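Local coordinates for protein argonaute (Methanocaldococcus jannaschii, PDB 5G5S) that cleaves single-stranded DNA targets that pair with a short DNA guide, and may defend the cell against invading genetic elements, at residues N13-K18 with N299-L304; L153-R158 with K285-I290. All blocks are in the same frame, centred on the assembly; numbering follows the deposited sequence.

Contact 1 (N13-K18 with N299-L304); sequences NAYKIK and NTPKEL. With MG (magnesium ion), chain B.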
loop_
_atom_site.group_PDB
_atom_site.type_symbol
_atom_site.label_atom_id
_atom_site.label_comp_id
_atom_site.label_asym_id
_atom_site.label_seq_id
_atom_site.Cartn_x
_atom_site.Cartn_y
_atom_site.Cartn_z
ATOM N N ASN A 13 -15.050 0.258 -16.234
ATOM C CA ASN A 13 -14.356 0.957 -17.320
ATOM C C ASN A 13 -13.737 0.014 -18.399
ATOM O O ASN A 13 -12.593 0.214 -18.828
ATOM C CB ASN A 13 -13.302 1.925 -16.731
ATOM C CG ASN A 13 -12.157 1.256 -15.990
ATOM O OD1 ASN A 13 -12.274 0.161 -15.438
ATOM N ND2 ASN A 13 -11.010 1.888 -16.010
ATOM N N ALA A 14 -14.507 -0.992 -18.843
ATOM C CA ALA A 14 -14.098 -1.942 -19.889
ATOM C C ALA A 14 -14.991 -1.719 -21.108
ATOM O O ALA A 14 -16.220 -1.734 -20.976
ATOM C CB ALA A 14 -14.233 -3.376 -19.394
ATOM N N TYR A 15 -14.384 -1.451 -22.273
ATOM C CA TYR A 15 -15.133 -1.184 -23.508
ATOM C C TYR A 15 -14.694 -2.164 -24.585
ATOM O O TYR A 15 -13.488 -2.333 -24.807
ATOM C CB TYR A 15 -14.940 0.274 -23.977
ATOM C CG TYR A 15 -15.245 1.295 -22.904
ATOM C CD1 TYR A 15 -14.309 1.606 -21.918
ATOM C CD2 TYR A 15 -16.484 1.927 -22.849
ATOM C CE1 TYR A 15 -14.609 2.498 -20.891
ATOM C CE2 TYR A 15 -16.787 2.836 -21.836
ATOM C CZ TYR A 15 -15.851 3.105 -20.851
ATOM O OH TYR A 15 -16.153 3.971 -19.839
ATOM N N LYS A 16 -15.678 -2.811 -25.247
ATOM C CA LYS A 16 -15.452 -3.813 -26.280
ATOM C C LYS A 16 -14.692 -3.271 -27.472
ATOM O O LYS A 16 -15.139 -2.308 -28.099
ATOM C CB LYS A 16 -16.772 -4.485 -26.725
ATOM N N ILE A 17 -13.531 -3.890 -27.772
ATOM C CA ILE A 17 -12.694 -3.541 -28.925
ATOM C C ILE A 17 -13.408 -4.067 -30.175
ATOM O O ILE A 17 -13.830 -5.224 -30.204
ATOM C CB ILE A 17 -11.246 -4.111 -28.800
ATOM C CG1 ILE A 17 -10.525 -3.577 -27.531
ATOM C CG2 ILE A 17 -10.409 -3.832 -30.072
ATOM C CD1 ILE A 17 -9.465 -4.518 -26.991
ATOM N N LYS A 18 -13.541 -3.204 -31.190
ATOM C CA LYS A 18 -14.180 -3.512 -32.471
ATOM C C LYS A 18 -13.346 -4.508 -33.248
ATOM O O LYS A 18 -12.113 -4.489 -33.163
ATOM C CB LYS A 18 -14.434 -2.234 -33.283
ATOM C CG LYS A 18 -15.463 -1.331 -32.623
ATOM C CD LYS A 18 -15.604 0.001 -33.321
ATOM C CE LYS A 18 -16.699 0.826 -32.692
ATOM N NZ LYS A 18 -16.793 2.163 -33.318
ATOM N N ASN A 299 -18.750 2.327 -27.399
ATOM C CA ASN A 299 -18.966 3.382 -26.407
ATOM C C ASN A 299 -19.583 2.966 -25.060
ATOM O O ASN A 299 -19.373 3.657 -24.062
ATOM C CB ASN A 299 -19.740 4.541 -27.050
ATOM C CG ASN A 299 -19.111 5.056 -28.326
ATOM O OD1 ASN A 299 -17.885 5.000 -28.523
ATOM N ND2 ASN A 299 -19.941 5.545 -29.232
ATOM N N THR A 300 -20.338 1.854 -25.035
ATOM C CA THR A 300 -21.016 1.345 -23.837
ATOM C C THR A 300 -20.029 0.691 -22.835
ATOM O O THR A 300 -19.279 -0.203 -23.238
ATOM C CB THR A 300 -22.144 0.362 -24.237
ATOM O OG1 THR A 300 -22.633 0.657 -25.551
ATOM C CG2 THR A 300 -23.294 0.354 -23.240
ATOM N N PRO A 301 -20.020 1.078 -21.533
ATOM C CA PRO A 301 -19.121 0.392 -20.586
ATOM C C PRO A 301 -19.643 -1.010 -20.252
ATOM O O PRO A 301 -20.844 -1.250 -20.362
ATOM C CB PRO A 301 -19.081 1.331 -19.374
ATOM C CG PRO A 301 -20.346 2.104 -19.440
ATOM C CD PRO A 301 -20.846 2.100 -20.859
ATOM N N LYS A 302 -18.745 -1.949 -19.922
ATOM C CA LYS A 302 -19.139 -3.323 -19.612
ATOM C C LYS A 302 -19.970 -3.415 -18.329
ATOM O O LYS A 302 -19.589 -2.879 -17.289
ATOM C CB LYS A 302 -17.909 -4.269 -19.561
ATOM C CG LYS A 302 -18.187 -5.766 -19.274
ATOM C CD LYS A 302 -19.018 -6.466 -20.360
ATOM C CE LYS A 302 -19.084 -7.970 -20.198
ATOM N NZ LYS A 302 -20.133 -8.394 -19.235
ATOM N N GLU A 303 -21.114 -4.091 -18.419
ATOM C CA GLU A 303 -21.951 -4.319 -17.252
ATOM C C GLU A 303 -21.530 -5.663 -16.671
ATOM O O GLU A 303 -21.428 -6.653 -17.399
ATOM C CB GLU A 303 -23.436 -4.288 -17.615
ATOM C CG GLU A 303 -24.278 -3.612 -16.551
ATOM C CD GLU A 303 -25.696 -3.276 -16.970
ATOM O OE1 GLU A 303 -26.409 -4.174 -17.479
ATOM O OE2 GLU A 303 -26.100 -2.108 -16.769
ATOM N N LEU A 304 -21.249 -5.681 -15.371
ATOM C CA LEU A 304 -20.761 -6.859 -14.678
ATOM C C LEU A 304 -21.582 -7.193 -13.439
ATOM O O LEU A 304 -21.989 -6.282 -12.716
ATOM C CB LEU A 304 -19.293 -6.582 -14.279
ATOM C CG LEU A 304 -18.396 -7.761 -13.972
ATOM C CD1 LEU A 304 -18.329 -8.732 -15.153
ATOM C CD2 LEU A 304 -17.008 -7.276 -13.591
HETATM MG MG MG B . -15.915 4.412 -29.163
#
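With CG turned anti to its own carbonyl carbon (chi1 -53°), the Y15 side chain leans over the turn that leads into strand 302-308, and its CE2 corner meets P301. CE2 lies 3.7 Å from CB of P301, the two rings meeting at a slant. A flat phenol suits this place because its apolar flank can rest on proline while its hydroxyl reaches further, to a hydrogen bond with OD1 of N288 on helix 280-293. At the ring edge, near its plane, the backbone O of N299 sits 3.5 Å from CE2, a spot where the slightly positive C-H rim of an aromatic ring tolerates a carbonyl. P301 has no N-H; the main-chain bond comes from the next residue, K302, which lies opposite A14: N of K302 donates to O of A14 at 2.7 Å, nearly in line with the carbonyl but bent at the hydrogen (140°). Beside it the small A14 lets the chains come close, its CB 3.8 Å from CB of K302. Bends at chi2 (64°) and chi4 bring the lysine's NZ back to O of E303, 2.8 Å away, a bond within its own segment. N299 faces the other way, its OD1 binding magnesium at 2.2 Å together with the backbone O atoms of A291, L294 and I297. One short backbone bond and an apolar patch therefore join the segments, while the neutral amide oxygen and three carbonyls tie the start of 299-304 through the metal to the last turn of helix 280-293 and the loop that follows it.

Contact 2 (L153-R158 with K285-I290); sequences LILNFR and KIINEI
A helix laid across one face of an antiparallel sheet makes this contact: helix 280-293 runs over strand 153-158, part of the long strand 150-163, with the axes of the two short segments 8.6 Å apart and their directions at 116°. Alternation along the strand turns L155 and F157 toward the helix, which answers with I286, I287 and I290, residues brought to one side by the helical turn. I287 lies closest to the strand backbone. Its two branches divide the work: CG2 comes to 3.3 Å from O of L155, while CD1 fits beside F157, 3.6 Å from its CB. Branched isoleucine suits this place because its two branches can touch the backbone carbonyl and the phenylalanine at once. Carried out toward the helix with CG anti to the backbone N (chi1 -178°), the F157 ring meets two other isoleucines, I286 and I290, whose methyls both come from the helix side of its plane. CG2 of I286 approaches CD2 at 3.7 Å and CD1 of I290 approaches CD1 of the ring at 3.9 Å, the first side chain crossing the phenylalanine at a slant, the second at roughly a right angle. I290 also reaches L155, its CG2 3.8 Å from CD2 of the leucine. No hydrogen bond crosses the interface, and the one strand carbonyl pressed by a methyl, O of L155, is satisfied by ND2 of N13. On the reverse face, N156 turns away and gives its ND2 to E141 of strand 134-147. I122 of helix 114-122 touches both F157 and I290, extending the apolar layer, and the F157 ring also meets that of H159, which contacts guide DNA. The result is a helix packed by its apolar side on the face of an antiparallel sheet, as in alpha+beta architecture.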
loop_
_atom_site.group_PDB
_atom_site.type_symbol
_atom_site.label_atom_id
_atom_site.label_comp_id
_atom_site.label_asym_id
_atom_site.label_seq_id
_atom_site.Cartn_x
_atom_site.Cartn_y
_atom_site.Cartn_z
ATOM N N LEU A 153 -11.089 -3.094 -23.742
ATOM C CA LEU A 153 -10.033 -2.164 -23.384
ATOM C C LEU A 153 -10.410 -1.560 -22.043
ATOM O O LEU A 153 -11.532 -1.074 -21.884
ATOM C CB LEU A 153 -9.786 -1.062 -24.437
ATOM C CG LEU A 153 -8.479 -0.251 -24.215
ATOM C CD1 LEU A 153 -7.264 -0.950 -24.827
ATOM C CD2 LEU A 153 -8.599 1.157 -24.756
ATOM N N ILE A 154 -9.496 -1.647 -21.065
ATOM C CA ILE A 154 -9.663 -1.036 -19.744
ATOM C C ILE A 154 -9.126 0.375 -19.945
ATOM O O ILE A 154 -7.988 0.547 -20.382
ATOM C CB ILE A 154 -8.941 -1.819 -18.599
ATOM C CG1 ILE A 154 -9.237 -3.344 -18.626
ATOM C CG2 ILE A 154 -9.199 -1.205 -17.219
ATOM C CD1 ILE A 154 -10.724 -3.778 -18.704
ATOM N N LEU A 155 -9.978 1.373 -19.730
ATOM C CA LEU A 155 -9.622 2.769 -19.953
ATOM C C LEU A 155 -9.701 3.581 -18.654
ATOM O O LEU A 155 -10.758 3.671 -18.031
ATOM C CB LEU A 155 -10.516 3.348 -21.064
ATOM C CG LEU A 155 -10.019 4.567 -21.838
ATOM C CD1 LEU A 155 -8.666 4.304 -22.505
ATOM C CD2 LEU A 155 -11.041 4.958 -22.895
ATOM N N ASN A 156 -8.555 4.118 -18.228
ATOM C CA ASN A 156 -8.457 4.888 -17.001
ATOM C C ASN A 156 -7.926 6.284 -17.269
ATOM O O ASN A 156 -7.004 6.452 -18.060
ATOM C CB ASN A 156 -7.570 4.163 -15.987
ATOM C CG ASN A 156 -7.859 4.500 -14.545
ATOM O OD1 ASN A 156 -8.968 4.905 -14.183
ATOM N ND2 ASN A 156 -6.869 4.298 -13.682
ATOM N N PHE A 157 -8.524 7.284 -16.629
ATOM C CA PHE A 157 -8.101 8.670 -16.775
ATOM C C PHE A 157 -7.532 9.121 -15.435
ATOM O O PHE A 157 -8.223 9.070 -14.413
ATOM C CB PHE A 157 -9.267 9.543 -17.268
ATOM C CG PHE A 157 -8.958 10.997 -17.519
ATOM C CD1 PHE A 157 -7.978 11.370 -18.433
ATOM C CD2 PHE A 157 -9.683 11.999 -16.882
ATOM C CE1 PHE A 157 -7.695 12.720 -18.665
ATOM C CE2 PHE A 157 -9.423 13.348 -17.142
ATOM C CZ PHE A 157 -8.424 13.699 -18.024
ATOM N N ARG A 158 -6.244 9.481 -15.426
ATOM C CA ARG A 158 -5.564 9.862 -14.191
ATOM C C ARG A 158 -5.005 11.267 -14.181
ATOM O O ARG A 158 -4.639 11.807 -15.224
ATOM C CB ARG A 158 -4.475 8.844 -13.839
ATOM C CG ARG A 158 -4.492 8.467 -12.376
ATOM C CD ARG A 158 -4.712 6.984 -12.198
ATOM N NE ARG A 158 -3.447 6.261 -12.093
ATOM C CZ ARG A 158 -2.813 6.017 -10.950
ATOM N NH1 ARG A 158 -3.312 6.453 -9.798
ATOM N NH2 ARG A 158 -1.671 5.341 -10.948
ATOM N N LYS A 285 -18.665 8.899 -16.287
ATOM C CA LYS A 285 -19.187 9.766 -17.348
ATOM C C LYS A 285 -18.058 10.413 -18.154
ATOM O O LYS A 285 -18.187 10.557 -19.368
ATOM C CB LYS A 285 -20.166 10.796 -16.775
ATOM C CG LYS A 285 -21.404 10.161 -16.144
ATOM C CD LYS A 285 -22.238 11.172 -15.363
ATOM C CE LYS A 285 -23.315 10.499 -14.548
ATOM N NZ LYS A 285 -23.816 11.387 -13.468
ATOM N N ILE A 286 -16.937 10.741 -17.483
ATOM C CA ILE A 286 -15.716 11.286 -18.088
ATOM C C ILE A 286 -15.056 10.189 -18.949
ATOM O O ILE A 286 -14.679 10.474 -20.090
ATOM C CB ILE A 286 -14.733 11.842 -17.001
ATOM C CG1 ILE A 286 -15.344 13.005 -16.161
ATOM C CG2 ILE A 286 -13.334 12.175 -17.563
ATOM C CD1 ILE A 286 -15.569 14.384 -16.864
ATOM N N ILE A 287 -14.925 8.943 -18.404
ATOM C CA ILE A 287 -14.328 7.803 -19.128
ATOM C C ILE A 287 -15.122 7.527 -20.410
ATOM O O ILE A 287 -14.525 7.428 -21.480
ATOM C CB ILE A 287 -14.107 6.515 -18.268
ATOM C CG1 ILE A 287 -13.399 6.783 -16.897
ATOM C CG2 ILE A 287 -13.390 5.418 -19.071
ATOM C CD1 ILE A 287 -12.014 7.297 -16.893
ATOM N N ASN A 288 -16.464 7.486 -20.298
ATOM C CA ASN A 288 -17.415 7.296 -21.410
ATOM C C ASN A 288 -17.211 8.337 -22.521
ATOM O O ASN A 288 -17.295 7.985 -23.696
ATOM C CB ASN A 288 -18.868 7.320 -20.896
ATOM C CG ASN A 288 -19.283 6.091 -20.103
ATOM O OD1 ASN A 288 -18.637 5.040 -20.126
ATOM N ND2 ASN A 288 -20.397 6.180 -19.404
ATOM N N GLU A 289 -16.864 9.597 -22.147
ATOM C CA GLU A 289 -16.568 10.675 -23.100
ATOM C C GLU A 289 -15.303 10.420 -23.928
ATOM O O GLU A 289 -15.276 10.771 -25.108
ATOM C CB GLU A 289 -16.522 12.054 -22.418
ATOM C CG GLU A 289 -17.889 12.700 -22.272
ATOM C CD GLU A 289 -18.745 12.711 -23.528
ATOM O OE1 GLU A 289 -18.288 13.237 -24.569
ATOM O OE2 GLU A 289 -19.860 12.145 -23.477
ATOM N N ILE A 290 -14.276 9.793 -23.323
ATOM C CA ILE A 290 -13.026 9.428 -24.002
ATOM C C ILE A 290 -13.303 8.217 -24.902
ATOM O O ILE A 290 -12.773 8.152 -26.013
ATOM C CB ILE A 290 -11.863 9.177 -22.998
ATOM C CG1 ILE A 290 -11.505 10.465 -22.227
ATOM C CG2 ILE A 290 -10.616 8.610 -23.701
ATOM C CD1 ILE A 290 -10.771 10.228 -20.889
#

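From the N terminus the chain enters at 13-18, a short strand beside strand 150-163 in the same antiparallel sheet. It then passes through the N-terminal domain to 153-158, and only some 120 residues later does helix 280-293 return to close contact 2 over that sheet. A short turn later 299-304 comes back to 13-18, so contact 1 closes the larger loop and contact 2 lies wholly within it. The two touch directly, N13 and Y15 neighbouring the strand and the helix of contact 2 and P301 packing on N288. Together they tie sheet, helix and the start of strand 302-308, which belongs to the mixed sheet that also holds strands of the PIWI domain, such as 501-506 and 566-571.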